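Local coordinates for protein 4-hydroxybenzoyl-CoA thioesterase (PDB 6FDG) that probably hydrolyses acyl-CoA thioesters, acting as a DHNA-CoA thioesterase in the vitamin K2 pathway of Staphylococcus aureus, at residues Y3-E9 and E72-T78; L60-K66 and E100-S106. All blocks are in the same frame, centred on the assembly; numbering follows the deposited sequence.

Interaction 1: Y3-E9 and E72-T78; sequences YSITEIE and EKVKVKT
Lys77 lays its extended chain across one face of the Tyr3 ring: CE lies 3.7 Å from the ring centroid in a CH-pi contact, and NZ, 4.5 Å from the centroid and only 7° off the ring normal, adds a cation-pi contact. On the same side of the sheet two salt bridges follow, Glu7 OE1 to Lys75 NZ at 2.8 Å and Glu9 OE2 to Lys73 NZ at 2.8 Å. Each pair runs side by side, and Lys73 is bent at its last two torsions (chi3 104°, chi4 92°), bringing NZ above the plane of the Glu9 carboxylate. Ser4, Thr6, Val76 and Thr78 occupy the other side, where one water bonds to Ser4 OG, Thr78 OG1, Thr6 OG1 and Val76 O. Asp36 of helix 26-41 takes a further bond from Thr6 OG1. Beyond them Ile8 CD1 meets Val76 CG2 at 3.9 Å, and the same helix packs on both through Trp29 and Ala33. Six backbone hydrogen bonds, in the pairs Ser4-Thr78, Thr6-Val76 and Ile8-Val74, set this antiparallel register. The chemistry thus divides by face: charge pairs and a cation over a ring on the more exposed side, a four-bonded water among hydroxyls beneath the helix.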
loop_
_atom_site.group_PDB
_atom_site.type_symbol
_atom_site.label_atom_id
_atom_site.label_comp_id
_atom_site.label_asym_id
_atom_site.label_seq_id
_atom_site.Cartn_x
_atom_site.Cartn_y
_atom_site.Cartn_z
ATOM N N TYR A 3 23.243 -0.448 17.716
ATOM C CA TYR A 3 21.968 -0.071 17.123
ATOM C C TYR A 3 22.055 1.041 16.189
ATOM O O TYR A 3 23.052 1.829 16.199
ATOM C CB TYR A 3 20.960 0.257 18.199
ATOM C CG TYR A 3 21.234 1.565 19.041
ATOM C CD1 TYR A 3 20.787 2.765 18.668
ATOM C CD2 TYR A 3 22.068 1.509 20.173
ATOM C CE1 TYR A 3 21.078 3.999 19.396
ATOM C CE2 TYR A 3 22.391 2.673 20.909
ATOM C CZ TYR A 3 21.915 3.855 20.441
ATOM O OH TYR A 3 22.132 5.083 21.149
ATOM N N SER A 4 21.120 1.233 15.251
ATOM C CA SER A 4 20.972 2.351 14.393
ATOM C C SER A 4 19.705 3.158 14.826
ATOM O O SER A 4 18.806 2.617 15.469
ATOM C CB SER A 4 20.896 1.967 12.913
ATOM O OG SER A 4 19.804 1.095 12.737
ATOM N N ILE A 5 19.686 4.445 14.418
ATOM C CA ILE A 5 18.494 5.282 14.495
ATOM C C ILE A 5 18.161 5.784 13.171
ATOM O O ILE A 5 19.010 6.352 12.440
ATOM C CB ILE A 5 18.712 6.537 15.461
ATOM C CG1 ILE A 5 19.035 6.044 16.834
ATOM C CG2 ILE A 5 17.455 7.467 15.380
ATOM C CD1 ILE A 5 17.951 5.456 17.609
ATOM N N THR A 6 16.907 5.526 12.718
ATOM C CA THR A 6 16.424 5.975 11.462
ATOM C C THR A 6 15.285 6.934 11.634
ATOM O O THR A 6 14.277 6.596 12.306
ATOM C CB THR A 6 15.917 4.759 10.643
ATOM O OG1 THR A 6 16.898 3.728 10.598
ATOM C CG2 THR A 6 15.493 5.142 9.233
ATOM N N GLU A 7 15.298 8.074 10.972
ATOM C CA GLU A 7 14.176 9.025 11.044
ATOM C C GLU A 7 13.260 8.755 9.846
ATOM O O GLU A 7 13.713 8.634 8.700
ATOM C CB GLU A 7 14.709 10.457 10.961
ATOM C CG GLU A 7 15.581 10.817 12.170
ATOM C CD GLU A 7 15.897 12.329 12.181
ATOM O OE1 GLU A 7 14.946 13.114 12.380
ATOM O OE2 GLU A 7 17.065 12.710 11.938
ATOM N N ILE A 8 11.960 8.713 10.126
ATOM C CA ILE A 8 10.929 8.532 9.140
ATOM C C ILE A 8 9.864 9.615 9.338
ATOM O O ILE A 8 9.412 9.835 10.456
ATOM C CB ILE A 8 10.302 7.116 9.259
ATOM C CG1 ILE A 8 11.393 6.037 9.082
ATOM C CG2 ILE A 8 9.112 6.981 8.301
ATOM C CD1 ILE A 8 10.841 4.619 9.169
ATOM N N GLU A 9 9.458 10.243 8.267
ATOM C CA GLU A 9 8.356 11.222 8.353
ATOM C C GLU A 9 7.110 10.548 7.805
ATOM O O GLU A 9 7.095 10.101 6.659
ATOM C CB GLU A 9 8.699 12.451 7.512
ATOM C CG GLU A 9 7.588 13.481 7.540
ATOM C CD GLU A 9 8.093 14.905 7.591
ATOM O OE1 GLU A 9 9.026 15.252 6.841
ATOM O OE2 GLU A 9 7.589 15.676 8.440
ATOM N N GLU A 72 3.731 13.285 11.686
ATOM C CA GLU A 72 4.693 12.927 12.738
ATOM C C GLU A 72 6.004 12.583 12.170
ATOM O O GLU A 72 6.079 11.775 11.191
ATOM C CB GLU A 72 4.215 11.671 13.505
ATOM C CG GLU A 72 4.799 11.374 14.870
ATOM C CD GLU A 72 4.029 11.960 16.048
ATOM O OE1 GLU A 72 2.917 12.397 15.915
ATOM O OE2 GLU A 72 4.568 11.996 17.131
ATOM N N LYS A 73 7.105 13.018 12.781
ATOM C CA LYS A 73 8.467 12.551 12.507
ATOM C C LYS A 73 8.830 11.604 13.593
ATOM O O LYS A 73 8.730 11.883 14.837
ATOM C CB LYS A 73 9.411 13.747 12.642
ATOM C CG LYS A 73 8.947 14.731 11.637
ATOM C CD LYS A 73 9.727 16.040 11.642
ATOM C CE LYS A 73 10.673 16.078 10.461
ATOM N NZ LYS A 73 9.995 16.727 9.320
ATOM N N VAL A 74 9.114 10.358 13.287
ATOM C CA VAL A 74 9.475 9.333 14.262
ATOM C C VAL A 74 10.925 8.887 14.151
ATOM O O VAL A 74 11.571 9.121 13.099
ATOM C CB VAL A 74 8.538 8.104 14.143
ATOM C CG1 VAL A 74 7.081 8.407 14.275
ATOM C CG2 VAL A 74 8.802 7.297 12.856
ATOM N N LYS A 75 11.443 8.255 15.210
ATOM C CA LYS A 75 12.771 7.694 15.173
ATOM C C LYS A 75 12.646 6.248 15.490
ATOM O O LYS A 75 11.949 5.813 16.398
ATOM C CB LYS A 75 13.673 8.371 16.225
ATOM C CG LYS A 75 13.906 9.867 15.890
ATOM C CD LYS A 75 14.703 10.635 16.940
ATOM C CE LYS A 75 14.591 12.119 16.531
ATOM N NZ LYS A 75 14.944 12.349 15.070
ATOM N N VAL A 76 13.260 5.406 14.637
ATOM C CA VAL A 76 13.230 3.945 14.754
ATOM C C VAL A 76 14.588 3.445 15.201
ATOM O O VAL A 76 15.549 3.725 14.484
ATOM C CB VAL A 76 12.773 3.223 13.477
ATOM C CG1 VAL A 76 12.642 1.762 13.809
ATOM C CG2 VAL A 76 11.511 3.831 12.929
ATOM N N LYS A 77 14.685 2.803 16.317
ATOM C CA LYS A 77 15.907 2.201 16.878
ATOM C C LYS A 77 15.871 0.742 16.447
ATOM O O LYS A 77 14.898 0.042 16.750
ATOM C CB LYS A 77 15.961 2.358 18.394
ATOM C CG LYS A 77 17.180 1.724 19.038
ATOM C CD LYS A 77 17.147 2.023 20.555
ATOM C CE LYS A 77 18.398 1.544 21.237
ATOM N NZ LYS A 77 18.310 1.847 22.721
ATOM N N THR A 78 16.935 0.244 15.809
ATOM C CA THR A 78 17.084 -1.119 15.283
ATOM C C THR A 78 18.279 -1.795 15.797
ATOM O O THR A 78 19.353 -1.149 15.763
ATOM C CB THR A 78 17.141 -1.072 13.769
ATOM O OG1 THR A 78 16.044 -0.401 13.215
ATOM C CG2 THR A 78 17.166 -2.505 13.178
HETATM O O HOH W 1 17.201 2.142 12.760
#

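Interaction 2: L60-K66 and E100-S106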
loop_
_atom_site.group_PDB
_atom_site.type_symbol
_atom_site.label_atom_id
_atom_site.label_comp_id
_atom_site.label_asym_id
_atom_site.label_seq_id
_atom_site.Cartn_x
_atom_site.Cartn_y
_atom_site.Cartn_z
ATOM N N LEU A 60 7.024 -11.784 11.765
ATOM C CA LEU A 60 6.788 -10.355 12.017
ATOM C C LEU A 60 6.060 -10.234 13.349
ATOM O O LEU A 60 5.008 -10.947 13.518
ATOM C CB LEU A 60 5.978 -9.695 10.901
ATOM C CG LEU A 60 5.464 -8.279 11.184
ATOM C CD1 LEU A 60 6.629 -7.268 11.225
ATOM C CD2 LEU A 60 4.503 -7.917 10.091
ATOM N N ASN A 61 6.478 -9.353 14.250
ATOM C CA ASN A 61 5.742 -9.022 15.466
ATOM C C ASN A 61 5.765 -7.565 15.622
ATOM O O ASN A 61 6.776 -6.897 15.465
ATOM C CB ASN A 61 6.436 -9.675 16.647
ATOM C CG ASN A 61 6.613 -11.195 16.418
ATOM O OD1 ASN A 61 7.700 -11.691 15.935
ATOM N ND2 ASN A 61 5.587 -11.953 16.652
ATOM N N VAL A 62 4.594 -6.959 15.929
ATOM C CA VAL A 62 4.483 -5.517 16.202
ATOM C C VAL A 62 3.609 -5.340 17.443
ATOM O O VAL A 62 2.517 -5.938 17.504
ATOM C CB VAL A 62 3.854 -4.706 15.089
ATOM C CG1 VAL A 62 4.068 -3.229 15.273
ATOM C CG2 VAL A 62 4.428 -5.107 13.649
ATOM N N ASN A 63 4.075 -4.620 18.453
ATOM C CA ASN A 63 3.244 -4.306 19.620
ATOM C C ASN A 63 3.098 -2.857 19.726
ATOM O O ASN A 63 4.112 -2.138 19.908
ATOM C CB ASN A 63 3.938 -4.831 20.832
ATOM C CG ASN A 63 3.049 -4.766 22.060
ATOM O OD1 ASN A 63 2.927 -3.757 22.645
ATOM N ND2 ASN A 63 2.277 -5.818 22.284
ATOM N N TYR A 64 1.856 -2.417 19.624
ATOM C CA TYR A 64 1.506 -1.015 19.456
ATOM C C TYR A 64 1.214 -0.412 20.885
ATOM O O TYR A 64 0.193 -0.741 21.464
ATOM C CB TYR A 64 0.311 -0.806 18.541
ATOM C CG TYR A 64 0.525 -1.463 17.128
ATOM C CD1 TYR A 64 0.148 -2.764 16.961
ATOM C CD2 TYR A 64 0.971 -0.766 16.099
ATOM C CE1 TYR A 64 0.329 -3.410 15.726
ATOM C CE2 TYR A 64 1.134 -1.376 14.818
ATOM C CZ TYR A 64 0.788 -2.662 14.672
ATOM O OH TYR A 64 0.986 -3.362 13.468
ATOM N N LYS A 65 2.048 0.459 21.367
ATOM C CA LYS A 65 1.830 1.061 22.714
ATOM C C LYS A 65 1.095 2.281 22.615
ATOM O O LYS A 65 0.289 2.561 23.595
ATOM C CB LYS A 65 3.177 1.351 23.348
ATOM C CG LYS A 65 4.201 0.296 23.427
ATOM C CD LYS A 65 3.889 -0.951 24.074
ATOM C CE LYS A 65 5.193 -1.822 23.954
ATOM N NZ LYS A 65 5.099 -3.097 24.655
ATOM N N LYS A 66 1.263 3.117 21.631
ATOM C CA LYS A 66 0.590 4.381 21.417
ATOM C C LYS A 66 0.264 4.497 19.972
ATOM O O LYS A 66 1.138 4.213 19.117
ATOM C CB LYS A 66 1.492 5.610 21.820
ATOM C CG LYS A 66 1.860 5.654 23.267
ATOM C CD LYS A 66 2.545 6.987 23.545
ATOM C CE LYS A 66 2.143 7.620 24.874
ATOM N NZ LYS A 66 2.883 6.937 25.955
ATOM N N GLU A 100 8.358 9.624 23.238
ATOM C CA GLU A 100 7.673 8.549 23.893
ATOM C C GLU A 100 7.789 7.226 23.043
ATOM O O GLU A 100 7.773 7.350 21.813
ATOM C CB GLU A 100 6.194 8.836 24.039
ATOM C CG GLU A 100 5.929 10.138 24.818
ATOM C CD GLU A 100 4.609 10.832 24.579
ATOM O OE1 GLU A 100 3.766 10.563 23.693
ATOM O OE2 GLU A 100 4.369 11.823 25.408
ATOM N N LEU A 101 7.943 6.143 23.746
ATOM C CA LEU A 101 7.925 4.788 23.078
ATOM C C LEU A 101 6.540 4.437 22.545
ATOM O O LEU A 101 5.564 4.320 23.360
ATOM C CB LEU A 101 8.394 3.778 24.031
ATOM C CG LEU A 101 8.497 2.316 23.405
ATOM C CD1 LEU A 101 9.505 2.274 22.324
ATOM C CD2 LEU A 101 8.679 1.336 24.518
ATOM N N ALA A 102 6.384 4.485 21.215
ATOM C CA ALA A 102 5.090 4.251 20.566
ATOM C C ALA A 102 4.844 2.762 20.214
ATOM O O ALA A 102 3.747 2.292 20.111
ATOM C CB ALA A 102 4.886 5.113 19.423
ATOM N N THR A 103 5.947 2.070 19.869
ATOM C CA THR A 103 5.860 0.742 19.272
ATOM C C THR A 103 7.119 -0.043 19.475
ATOM O O THR A 103 8.217 0.546 19.485
ATOM C CB THR A 103 5.721 0.934 17.678
ATOM O OG1 THR A 103 5.122 2.125 17.343
ATOM C CG2 THR A 103 5.136 -0.261 17.078
ATOM N N THR A 104 7.005 -1.343 19.639
ATOM C CA THR A 104 8.116 -2.263 19.620
ATOM C C THR A 104 7.808 -3.349 18.643
ATOM O O THR A 104 6.646 -3.493 18.172
ATOM C CB THR A 104 8.423 -2.892 20.971
ATOM O OG1 THR A 104 7.325 -3.642 21.449
ATOM C CG2 THR A 104 8.705 -1.763 21.999
ATOM N N GLY A 105 8.820 -4.098 18.173
ATOM C CA GLY A 105 8.483 -5.276 17.325
ATOM C C GLY A 105 9.719 -5.988 16.948
ATOM O O GLY A 105 10.874 -5.685 17.464
ATOM N N SER A 106 9.598 -6.976 16.082
ATOM C CA SER A 106 10.699 -7.777 15.637
ATOM C C SER A 106 10.414 -8.368 14.290
ATOM O O SER A 106 9.245 -8.521 13.865
ATOM C CB SER A 106 11.042 -8.893 16.597
ATOM O OG SER A 106 9.980 -9.786 16.795
HETATM O O HOH W 2 2.338 2.395 17.356
#
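Backbone hydrogen bonds join Asn61 to Ser106 and Asn63 to Thr104, two antiparallel hydrogen-bonded pairs with two bonds each; the straightest runs from Asn63 N to Thr104 O, 2.8 Å long with 172° at the hydrogen. Past Tyr64 the regular pattern ends. Ala102 O now accepts from two successive amides, Lys65 N at 2.8 Å and Lys66 N at 3.0 Å, both reaching it from the same face of its carbonyl plane. A water closes this end, donating to Lys66 O and bonding to Thr103 OG1.

The closest apolar contact joins two methyl groups. Val62 CG1, anti to the backbone N (chi1 -166°), crosses to Thr103 CG2 at 3.6 Å and also lies over one face of the Tyr64 ring, whose hydroxyl bonds to His23 O. Gly105, opposite Val62, allows their CA atoms to approach to 4.2 Å.

Among polar side chains, Lys65 bends at chi2 (-56°) so that CE passes Thr104 OG1 at 3.8 Å. Lys66 and Glu100 cross nearly at right angles, with Lys66 CE 3.6 Å from Glu100 OE1 but the charged atoms beyond salt-bridge range; OE1 is held by Asn96 ND2. The side-chain ND2 of Asn61 bonds to Asn61 OD1 of the third subunit.

Ala102 and Thr103 both face Ile94 of strand 88-95, a classic beta bulge on the other flank of strand 101-113, in the curved antiparallel sheet of a hot-dog fold that continues into that subunit.

Overall arrangement
Interactions 1 and 2 show how distant parts of a chain are assembled into one sheet. Their centres lie 13 Å apart and their nearest atoms about 6 Å apart, without touching. Along the chain the segments alternate: 3-9, 60-66, 72-78, then 100-106. Strand 88-95 bridges the two contacts, pairing with strand 73-83 on one side and strand 101-113 on the other, so the strand order is 2-9, 73-83, 88-95, 101-113, 57-64. Helix 26-41 packs against both contacts, as expected of the central helix of a hot-dog fold. Interaction 2 lies at the interface with the third subunit, into which the sheet continues, so that strand 57-64 serves both fold and assembly, whereas interaction 1 touches the second subunit through Ile8.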